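Local structure of putative enoyl-CoA hydratase (Streptomyces avermitilis, 3GKB) at residues Val55-Ser60 against Arg204-Ile209; Ile189-Pro194 against Asp199-Arg204; Pro106-Val111 against Gly215-Ala220. The protein is of unproven function but probably hydrates enoyl-CoA thioesters. All blocks are in the same frame, centred on the assembly; numbering follows the deposited sequence.

Contact 1 (Val55-Ser60 against Arg204-Ile209)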
loop_
_atom_site.group_PDB
_atom_site.type_symbol
_atom_site.label_atom_id
_atom_site.label_comp_id
_atom_site.label_asym_id
_atom_site.label_seq_id
_atom_site.Cartn_x
_atom_site.Cartn_y
_atom_site.Cartn_z
ATOM N N VAL B 55 -16.963 -19.502 -7.693
ATOM C CA VAL B 55 -16.693 -18.080 -7.950
ATOM C C VAL B 55 -18.025 -17.392 -8.009
ATOM O O VAL B 55 -18.993 -17.960 -8.560
ATOM C CB VAL B 55 -15.913 -17.861 -9.287
ATOM C CG1 VAL B 55 -15.717 -16.368 -9.578
ATOM C CG2 VAL B 55 -14.550 -18.619 -9.242
ATOM N N ILE B 56 -18.093 -16.167 -7.472
ATOM C CA ILE B 56 -19.297 -15.317 -7.601
ATOM C C ILE B 56 -18.872 -13.981 -8.226
ATOM O O ILE B 56 -17.887 -13.373 -7.785
ATOM C CB ILE B 56 -19.935 -15.026 -6.225
ATOM C CG1 ILE B 56 -20.422 -16.332 -5.576
ATOM C CG2 ILE B 56 -21.060 -13.981 -6.367
ATOM C CD1 ILE B 56 -20.731 -16.222 -4.068
ATOM N N VAL B 57 -19.569 -13.556 -9.279
ATOM C CA VAL B 57 -19.289 -12.275 -9.923
ATOM C C VAL B 57 -20.508 -11.364 -9.752
ATOM O O VAL B 57 -21.626 -11.718 -10.152
ATOM C CB VAL B 57 -19.006 -12.384 -11.424
ATOM C CG1 VAL B 57 -18.663 -10.965 -11.993
ATOM C CG2 VAL B 57 -17.856 -13.357 -11.728
ATOM N N PHE B 58 -20.280 -10.201 -9.163
ATOM C CA PHE B 58 -21.313 -9.194 -8.989
ATOM C C PHE B 58 -21.212 -8.167 -10.090
ATOM O O PHE B 58 -20.126 -7.637 -10.352
ATOM C CB PHE B 58 -21.128 -8.463 -7.661
ATOM C CG PHE B 58 -21.187 -9.333 -6.448
ATOM C CD1 PHE B 58 -22.387 -9.623 -5.839
ATOM C CD2 PHE B 58 -20.038 -9.826 -5.879
ATOM C CE1 PHE B 58 -22.431 -10.397 -4.675
ATOM C CE2 PHE B 58 -20.095 -10.608 -4.742
ATOM C CZ PHE B 58 -21.310 -10.890 -4.153
ATOM N N SER B 59 -22.348 -7.869 -10.709
ATOM C CA SER B 59 -22.412 -6.833 -11.728
ATOM C C SER B 59 -23.731 -6.078 -11.590
ATOM O O SER B 59 -24.619 -6.456 -10.823
ATOM C CB SER B 59 -22.240 -7.431 -13.135
ATOM O OG SER B 59 -23.359 -8.237 -13.489
ATOM N N SER B 60 -23.865 -4.982 -12.316
ATOM C CA SER B 60 -25.112 -4.228 -12.275
ATOM C C SER B 60 -25.891 -4.243 -13.599
ATOM O O SER B 60 -25.289 -4.175 -14.661
ATOM C CB SER B 60 -24.810 -2.775 -11.932
ATOM O OG SER B 60 -26.005 -2.020 -11.924
ATOM N N ARG B 204 -13.077 -14.074 -18.258
ATOM C CA ARG B 204 -11.868 -14.885 -18.308
ATOM C C ARG B 204 -11.300 -15.188 -16.925
ATOM O O ARG B 204 -10.966 -16.343 -16.640
ATOM C CB ARG B 204 -10.780 -14.217 -19.148
ATOM C CG ARG B 204 -9.485 -15.021 -19.208
ATOM C CD ARG B 204 -8.405 -14.405 -20.098
ATOM N NE ARG B 204 -7.889 -13.144 -19.566
ATOM C CZ ARG B 204 -7.025 -13.020 -18.542
ATOM N NH1 ARG B 204 -6.531 -14.072 -17.910
ATOM N NH2 ARG B 204 -6.646 -11.810 -18.154
ATOM N N VAL B 205 -11.180 -14.159 -16.079
ATOM C CA VAL B 205 -10.646 -14.341 -14.716
ATOM C C VAL B 205 -11.555 -15.319 -13.955
ATOM O O VAL B 205 -11.075 -16.262 -13.346
ATOM C CB VAL B 205 -10.543 -12.999 -13.960
ATOM C CG1 VAL B 205 -10.398 -13.215 -12.445
ATOM C CG2 VAL B 205 -9.368 -12.148 -14.542
ATOM N N ALA B 206 -12.866 -15.100 -14.009
ATOM C CA ALA B 206 -13.827 -15.945 -13.278
ATOM C C ALA B 206 -13.766 -17.413 -13.716
ATOM O O ALA B 206 -13.727 -18.312 -12.884
ATOM C CB ALA B 206 -15.273 -15.388 -13.391
ATOM N N ARG B 207 -13.748 -17.636 -15.015
ATOM C CA ARG B 207 -13.715 -18.981 -15.565
ATOM C C ARG B 207 -12.395 -19.654 -15.296
ATOM O O ARG B 207 -12.388 -20.823 -14.953
ATOM C CB ARG B 207 -14.060 -18.989 -17.058
ATOM C CG ARG B 207 -15.553 -18.637 -17.310
ATOM C CD ARG B 207 -16.588 -19.640 -16.721
ATOM N NE ARG B 207 -16.400 -20.968 -17.302
ATOM C CZ ARG B 207 -16.931 -21.393 -18.455
ATOM N NH1 ARG B 207 -16.655 -22.620 -18.880
ATOM N NH2 ARG B 207 -17.741 -20.609 -19.179
ATOM N N ASN B 208 -11.295 -18.906 -15.375
ATOM C CA ASN B 208 -9.963 -19.463 -15.063
ATOM C C ASN B 208 -9.822 -19.874 -13.599
ATOM O O ASN B 208 -9.242 -20.919 -13.303
ATOM C CB ASN B 208 -8.841 -18.486 -15.451
ATOM C CG ASN B 208 -8.554 -18.470 -16.948
ATOM O OD1 ASN B 208 -9.200 -19.167 -17.715
ATOM N ND2 ASN B 208 -7.575 -17.660 -17.364
ATOM N N ILE B 209 -10.380 -19.071 -12.690
ATOM C CA ILE B 209 -10.391 -19.420 -11.295
ATOM C C ILE B 209 -11.303 -20.612 -11.035
ATOM O O ILE B 209 -10.929 -21.520 -10.283
ATOM C CB ILE B 209 -10.715 -18.204 -10.374
ATOM C CG1 ILE B 209 -9.600 -17.143 -10.509
ATOM C CG2 ILE B 209 -10.897 -18.665 -8.915
ATOM C CD1 ILE B 209 -9.858 -15.800 -9.777
#
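Val55 packs its two methyl groups onto Ala206 and Ile209, successive inward residues one helical turn apart. From CB, which the strand aims at helix 195-210, the side chain forks. CG1 lies anti to the backbone N (chi1 177°) and meets the methyl CB of Ala206 at 4.0 Å. CG2, set beside the backbone N, does double duty: it lies 3.7 Å from the CG2 branch of Ile209 and touches the carbonyl O of Ala206. The two branched side chains cross at about a right angle. Two residues farther along the strand, Val57 brings its CG2 to the same methyl, 3.7 Å from Ala206 CB, so the two valines share one alanine. An alanine in place of Val55 would probably open a gap under the helix and leave Ile209 CG2 without its mate on this strand. The segments run nearly antiparallel, at 167°, with axes 8.9 Å apart; such close approach suits an alanine on the inward face. On the next strand Ile110 also touches Val55. The side chains that meet are all apolar and buried, which implies that shape and exclusion of water hold this part of the helix against the strand.

Contact 2 (Ile189-Pro194 against Asp199-Arg204)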
loop_
_atom_site.group_PDB
_atom_site.type_symbol
_atom_site.label_atom_id
_atom_site.label_comp_id
_atom_site.label_asym_id
_atom_site.label_seq_id
_atom_site.Cartn_x
_atom_site.Cartn_y
_atom_site.Cartn_z
ATOM N N ILE B 189 -9.349 -0.607 -5.507
ATOM C CA ILE B 189 -9.740 -1.735 -6.355
ATOM C C ILE B 189 -8.494 -2.374 -6.950
ATOM O O ILE B 189 -7.388 -1.819 -6.864
ATOM C CB ILE B 189 -10.683 -1.302 -7.506
ATOM C CG1 ILE B 189 -9.960 -0.325 -8.448
ATOM C CG2 ILE B 189 -11.956 -0.716 -6.949
ATOM C CD1 ILE B 189 -10.802 0.159 -9.637
ATOM N N ASN B 190 -8.648 -3.523 -7.602
ATOM C CA ASN B 190 -7.489 -4.248 -8.097
ATOM C C ASN B 190 -6.914 -3.623 -9.366
ATOM O O ASN B 190 -5.686 -3.472 -9.495
ATOM C CB ASN B 190 -7.814 -5.725 -8.373
ATOM C CG ASN B 190 -8.099 -6.500 -7.108
ATOM O OD1 ASN B 190 -9.012 -6.165 -6.355
ATOM N ND2 ASN B 190 -7.319 -7.560 -6.870
ATOM N N ARG B 191 -7.785 -3.261 -10.297
ATOM C CA ARG B 191 -7.340 -2.813 -11.624
ATOM C C ARG B 191 -8.406 -2.017 -12.327
ATOM O O ARG B 191 -9.573 -2.312 -12.167
ATOM C CB ARG B 191 -6.942 -4.012 -12.495
ATOM C CG ARG B 191 -5.916 -3.686 -13.599
ATOM C CD ARG B 191 -4.518 -3.889 -13.049
ATOM N NE ARG B 191 -4.275 -5.297 -12.750
ATOM C CZ ARG B 191 -3.970 -6.239 -13.631
ATOM N NH1 ARG B 191 -3.787 -5.957 -14.928
ATOM N NH2 ARG B 191 -3.814 -7.481 -13.206
ATOM N N ALA B 192 -7.978 -1.015 -13.110
ATOM C CA ALA B 192 -8.814 -0.309 -14.064
ATOM C C ALA B 192 -8.447 -0.815 -15.448
ATOM O O ALA B 192 -7.230 -0.903 -15.799
ATOM C CB ALA B 192 -8.600 1.193 -13.988
ATOM N N LEU B 193 -9.486 -1.123 -16.219
ATOM C CA LEU B 193 -9.364 -1.708 -17.554
ATOM C C LEU B 193 -10.244 -0.948 -18.536
ATOM O O LEU B 193 -11.217 -0.343 -18.140
ATOM C CB LEU B 193 -9.787 -3.185 -17.508
ATOM C CG LEU B 193 -8.837 -4.040 -16.655
ATOM C CD1 LEU B 193 -9.533 -5.266 -16.134
ATOM C CD2 LEU B 193 -7.544 -4.352 -17.437
ATOM N N PRO B 194 -9.927 -0.990 -19.837
ATOM C CA PRO B 194 -10.836 -0.327 -20.800
ATOM C C PRO B 194 -12.288 -0.826 -20.725
ATOM O O PRO B 194 -12.509 -2.027 -20.607
ATOM C CB PRO B 194 -10.213 -0.676 -22.159
ATOM C CG PRO B 194 -8.793 -0.930 -21.866
ATOM C CD PRO B 194 -8.754 -1.575 -20.506
ATOM N N ASP B 199 -15.823 -6.648 -19.694
ATOM C CA ASP B 199 -16.739 -7.790 -19.600
ATOM C C ASP B 199 -16.010 -9.102 -19.931
ATOM O O ASP B 199 -16.139 -10.104 -19.200
ATOM C CB ASP B 199 -17.930 -7.611 -20.535
ATOM C CG ASP B 199 -18.835 -6.469 -20.132
ATOM O OD1 ASP B 199 -19.155 -6.371 -18.910
ATOM O OD2 ASP B 199 -19.218 -5.685 -21.057
ATOM N N GLU B 200 -15.263 -9.107 -21.026
ATOM C CA GLU B 200 -14.488 -10.291 -21.397
ATOM C C GLU B 200 -13.341 -10.584 -20.393
ATOM O O GLU B 200 -13.073 -11.740 -20.073
ATOM C CB GLU B 200 -13.972 -10.198 -22.861
ATOM C CG GLU B 200 -15.096 -10.338 -23.906
ATOM C CD GLU B 200 -14.560 -10.702 -25.306
ATOM O OE1 GLU B 200 -13.396 -10.355 -25.594
ATOM O OE2 GLU B 200 -15.295 -11.363 -26.083
ATOM N N TYR B 201 -12.698 -9.549 -19.873
ATOM C CA TYR B 201 -11.627 -9.715 -18.897
ATOM C C TYR B 201 -12.112 -10.401 -17.598
ATOM O O TYR B 201 -11.508 -11.373 -17.124
ATOM C CB TYR B 201 -11.059 -8.342 -18.540
ATOM C CG TYR B 201 -9.822 -8.412 -17.717
ATOM C CD1 TYR B 201 -8.562 -8.257 -18.308
ATOM C CD2 TYR B 201 -9.880 -8.633 -16.345
ATOM C CE1 TYR B 201 -7.409 -8.317 -17.545
ATOM C CE2 TYR B 201 -8.732 -8.708 -15.590
ATOM C CZ TYR B 201 -7.503 -8.541 -16.195
ATOM O OH TYR B 201 -6.345 -8.610 -15.448
ATOM N N VAL B 202 -13.212 -9.901 -17.045
ATOM C CA VAL B 202 -13.795 -10.492 -15.826
ATOM C C VAL B 202 -14.289 -11.918 -16.092
ATOM O O VAL B 202 -14.047 -12.832 -15.296
ATOM C CB VAL B 202 -14.886 -9.588 -15.227
ATOM C CG1 VAL B 202 -15.651 -10.281 -14.056
ATOM C CG2 VAL B 202 -14.253 -8.242 -14.817
ATOM N N ASP B 203 -14.923 -12.130 -17.243
ATOM C CA ASP B 203 -15.352 -13.489 -17.579
ATOM C C ASP B 203 -14.172 -14.485 -17.630
ATOM O O ASP B 203 -14.259 -15.602 -17.095
ATOM C CB ASP B 203 -16.139 -13.478 -18.882
ATOM C CG ASP B 203 -16.676 -14.853 -19.240
ATOM O OD1 ASP B 203 -17.532 -15.390 -18.500
ATOM O OD2 ASP B 203 -16.202 -15.412 -20.254
ATOM N N ARG B 204 -13.077 -14.074 -18.258
ATOM C CA ARG B 204 -11.868 -14.885 -18.308
ATOM C C ARG B 204 -11.300 -15.188 -16.925
ATOM O O ARG B 204 -10.966 -16.343 -16.640
ATOM C CB ARG B 204 -10.780 -14.217 -19.148
ATOM C CG ARG B 204 -9.485 -15.021 -19.208
ATOM C CD ARG B 204 -8.405 -14.405 -20.098
ATOM N NE ARG B 204 -7.889 -13.144 -19.566
ATOM C CZ ARG B 204 -7.025 -13.020 -18.542
ATOM N NH1 ARG B 204 -6.531 -14.072 -17.910
ATOM N NH2 ARG B 204 -6.646 -11.810 -18.154
HETATM O O HOH W 1 -4.163 -7.831 -16.890
#
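Leu193 and Arg191, alternate residues of the short strand 191-193, both turn toward Tyr201 on helix 195-210, one meeting its ring and the other its hydroxyl. The apolar part is a CH-pi contact. Leu193 CD1 stands over the centre of one ring face, 3.4 Å from the centroid of the Tyr201 ring and only 13° off its normal. The second methyl, CD2, reaches the same ring less closely, 4.0 Å from Tyr201 CE1. Tyrosine and leucine side chains cross at about a right angle. Tyr201 carries its ring from the helix across to the strand because chi1, -171°, sets CG opposite the backbone N.

The polar part runs through water. Arg191 NH1 donates to a water at 2.7 Å, and that water, lying in the ring plane at its edge, is hydrogen-bonded at 2.7 Å to Tyr201 OH. Direct approach is looser: Arg191 NH2 stays 3.6 Å from Tyr201 OH, which meets the guanidinium obliquely, the ring and guanidinium planes being 82° apart. Bends at chi2 and chi3 turn the arginine chain so that its end comes beside the hydroxyl. Its main polar partners belong to the second subunit, where NE bonds to Tyr186 OH and NH2 forms a salt bridge with Glu170; the water link is thus an addition to an intersubunit grip.

Charge meets the aromatic ring as well, since Arg204 makes a cation-pi contact with Tyr201, while Phe132 of strand 130-134 brings its ring against it at a steep angle. Strand 191-193 leads almost directly into helix 195-210, and the pair forms a tight beta-alpha unit at the edge of the crotonase-fold sheet, beside the subunit interface.

Contact 3 (Pro106-Val111 against Gly215-Ala220)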
loop_
_atom_site.group_PDB
_atom_site.type_symbol
_atom_site.label_atom_id
_atom_site.label_comp_id
_atom_site.label_asym_id
_atom_site.label_seq_id
_atom_site.Cartn_x
_atom_site.Cartn_y
_atom_site.Cartn_z
ATOM N N PRO B 106 -17.170 -18.106 1.178
ATOM C CA PRO B 106 -16.208 -19.154 0.808
ATOM C C PRO B 106 -15.737 -19.073 -0.649
ATOM O O PRO B 106 -14.560 -19.281 -0.918
ATOM C CB PRO B 106 -16.960 -20.470 1.058
ATOM C CG PRO B 106 -18.309 -20.134 1.423
ATOM C CD PRO B 106 -18.402 -18.661 1.756
ATOM N N GLN B 107 -16.658 -18.817 -1.576
ATOM C CA GLN B 107 -16.334 -18.633 -2.994
ATOM C C GLN B 107 -15.425 -17.422 -3.181
ATOM O O GLN B 107 -15.461 -16.487 -2.401
ATOM C CB GLN B 107 -17.601 -18.378 -3.826
ATOM C CG GLN B 107 -18.472 -19.601 -4.075
ATOM C CD GLN B 107 -19.439 -19.918 -2.914
ATOM O OE1 GLN B 107 -19.593 -19.131 -1.990
ATOM N NE2 GLN B 107 -20.088 -21.082 -2.979
ATOM N N VAL B 108 -14.661 -17.414 -4.264
ATOM C CA VAL B 108 -13.935 -16.196 -4.645
ATOM C C VAL B 108 -14.978 -15.187 -5.099
ATOM O O VAL B 108 -15.858 -15.529 -5.911
ATOM C CB VAL B 108 -12.975 -16.471 -5.805
ATOM C CG1 VAL B 108 -12.327 -15.141 -6.297
ATOM C CG2 VAL B 108 -11.927 -17.512 -5.394
ATOM N N THR B 109 -14.930 -13.964 -4.565
ATOM C CA THR B 109 -15.905 -12.934 -4.925
ATOM C C THR B 109 -15.214 -11.858 -5.818
ATOM O O THR B 109 -14.104 -11.349 -5.510
ATOM C CB THR B 109 -16.500 -12.278 -3.685
ATOM O OG1 THR B 109 -15.438 -11.802 -2.829
ATOM C CG2 THR B 109 -17.392 -13.281 -2.895
ATOM N N ILE B 110 -15.851 -11.555 -6.949
ATOM C CA ILE B 110 -15.305 -10.631 -7.931
ATOM C C ILE B 110 -16.356 -9.565 -8.225
ATOM O O ILE B 110 -17.498 -9.905 -8.502
ATOM C CB ILE B 110 -14.951 -11.369 -9.261
ATOM C CG1 ILE B 110 -13.892 -12.443 -9.025
ATOM C CG2 ILE B 110 -14.445 -10.362 -10.326
ATOM C CD1 ILE B 110 -13.671 -13.390 -10.252
ATOM N N VAL B 111 -15.984 -8.290 -8.159
ATOM C CA VAL B 111 -16.905 -7.202 -8.563
ATOM C C VAL B 111 -16.461 -6.667 -9.922
ATOM O O VAL B 111 -15.274 -6.396 -10.139
ATOM C CB VAL B 111 -16.938 -6.040 -7.531
ATOM C CG1 VAL B 111 -17.610 -4.773 -8.132
ATOM C CG2 VAL B 111 -17.655 -6.476 -6.207
ATOM N N GLY B 215 -9.925 -27.863 -4.383
ATOM C CA GLY B 215 -9.160 -27.579 -3.175
ATOM C C GLY B 215 -8.228 -26.375 -3.239
ATOM O O GLY B 215 -7.780 -25.909 -2.198
ATOM N N VAL B 216 -7.932 -25.882 -4.435
ATOM C CA VAL B 216 -6.944 -24.805 -4.604
ATOM C C VAL B 216 -7.485 -23.468 -4.064
ATOM O O VAL B 216 -6.791 -22.770 -3.327
ATOM C CB VAL B 216 -6.475 -24.645 -6.063
ATOM C CG1 VAL B 216 -5.566 -23.380 -6.232
ATOM C CG2 VAL B 216 -5.700 -25.886 -6.508
ATOM N N ILE B 217 -8.717 -23.117 -4.439
ATOM C CA ILE B 217 -9.358 -21.906 -3.878
ATOM C C ILE B 217 -9.406 -21.937 -2.342
ATOM O O ILE B 217 -9.041 -20.971 -1.684
ATOM C CB ILE B 217 -10.755 -21.707 -4.454
ATOM C CG1 ILE B 217 -10.676 -21.390 -5.962
ATOM C CG2 ILE B 217 -11.540 -20.634 -3.656
ATOM C CD1 ILE B 217 -12.030 -21.429 -6.661
ATOM N N GLU B 218 -9.809 -23.077 -1.786
ATOM C CA GLU B 218 -9.881 -23.264 -0.351
ATOM C C GLU B 218 -8.522 -23.081 0.310
ATOM O O GLU B 218 -8.422 -22.410 1.305
ATOM C CB GLU B 218 -10.447 -24.665 -0.023
ATOM C CG GLU B 218 -11.904 -24.843 -0.423
ATOM C CD GLU B 218 -12.152 -25.419 -1.842
ATOM O OE1 GLU B 218 -11.376 -25.187 -2.840
ATOM O OE2 GLU B 218 -13.188 -26.120 -1.942
ATOM N N ALA B 219 -7.479 -23.661 -0.269
ATOM C CA ALA B 219 -6.114 -23.534 0.226
ATOM C C ALA B 219 -5.635 -22.078 0.171
ATOM O O ALA B 219 -5.060 -21.573 1.128
ATOM C CB ALA B 219 -5.177 -24.443 -0.545
ATOM N N ALA B 220 -5.942 -21.402 -0.927
ATOM C CA ALA B 220 -5.536 -19.998 -1.089
ATOM C C ALA B 220 -6.225 -19.150 -0.017
ATOM O O ALA B 220 -5.567 -18.339 0.648
ATOM C CB ALA B 220 -5.867 -19.507 -2.466
#
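A helix start packed against the beginning of a parallel strand is the element here: helix 216-223, with Gly215 at its N-cap, meets strand 108-113 of the main crotonase-fold sheet. The meeting rests on Val108 and Ile217. CG2 of Val108 lies 3.6 Å from CG2 of Ile217, and it touches the other branch too, standing 4.1 Å from both Ile217 CG1 and Ile217 CD1. One valine methyl thus nestles against the fork of the isoleucine, whose side chain it meets crosswise. In Ile217, CG2 is anti to the backbone N and CG1 beside it (chi1 -66°), which presents both branches to the valine. Just before the strand, Pro106 comes near through its backbone, its O lying 4.3 Å from Ile217 CG2. A further tie lies close by, where Lys221 of this helix donates through NZ to Gln107 O. Ile209 of helix 195-210 touches both Val108 and Ile217, Arg54 lies against Ile217, and Leu173 of the second subunit packs on Val108 and Ala220, so the site lies where two successive helices, the sheet and a neighbouring subunit converge.

In the fold
All three contacts tie two successive helices to one six-stranded sheet. Contacts 1 and 2 share helix 195-210, overlapping at Arg204, with centres about 10 Å apart; contact 3 uses the following helix, 216-223, its centre about 11 Å from that of contact 1 and about 18 Å from that of contact 2. Strands 55-60 and 108-113 are parallel neighbours, whereas 191-193 is an outermost strand. Along the chain contact 2 is nested inside the loops closed by contacts 1 and 3, which themselves cross. Ile209 CG2 meets Ile217 CD1 at 3.7 Å, joining contacts 1 and 3. The second subunit reaches all three, so the sheet and its two helices together border a neighbouring copy.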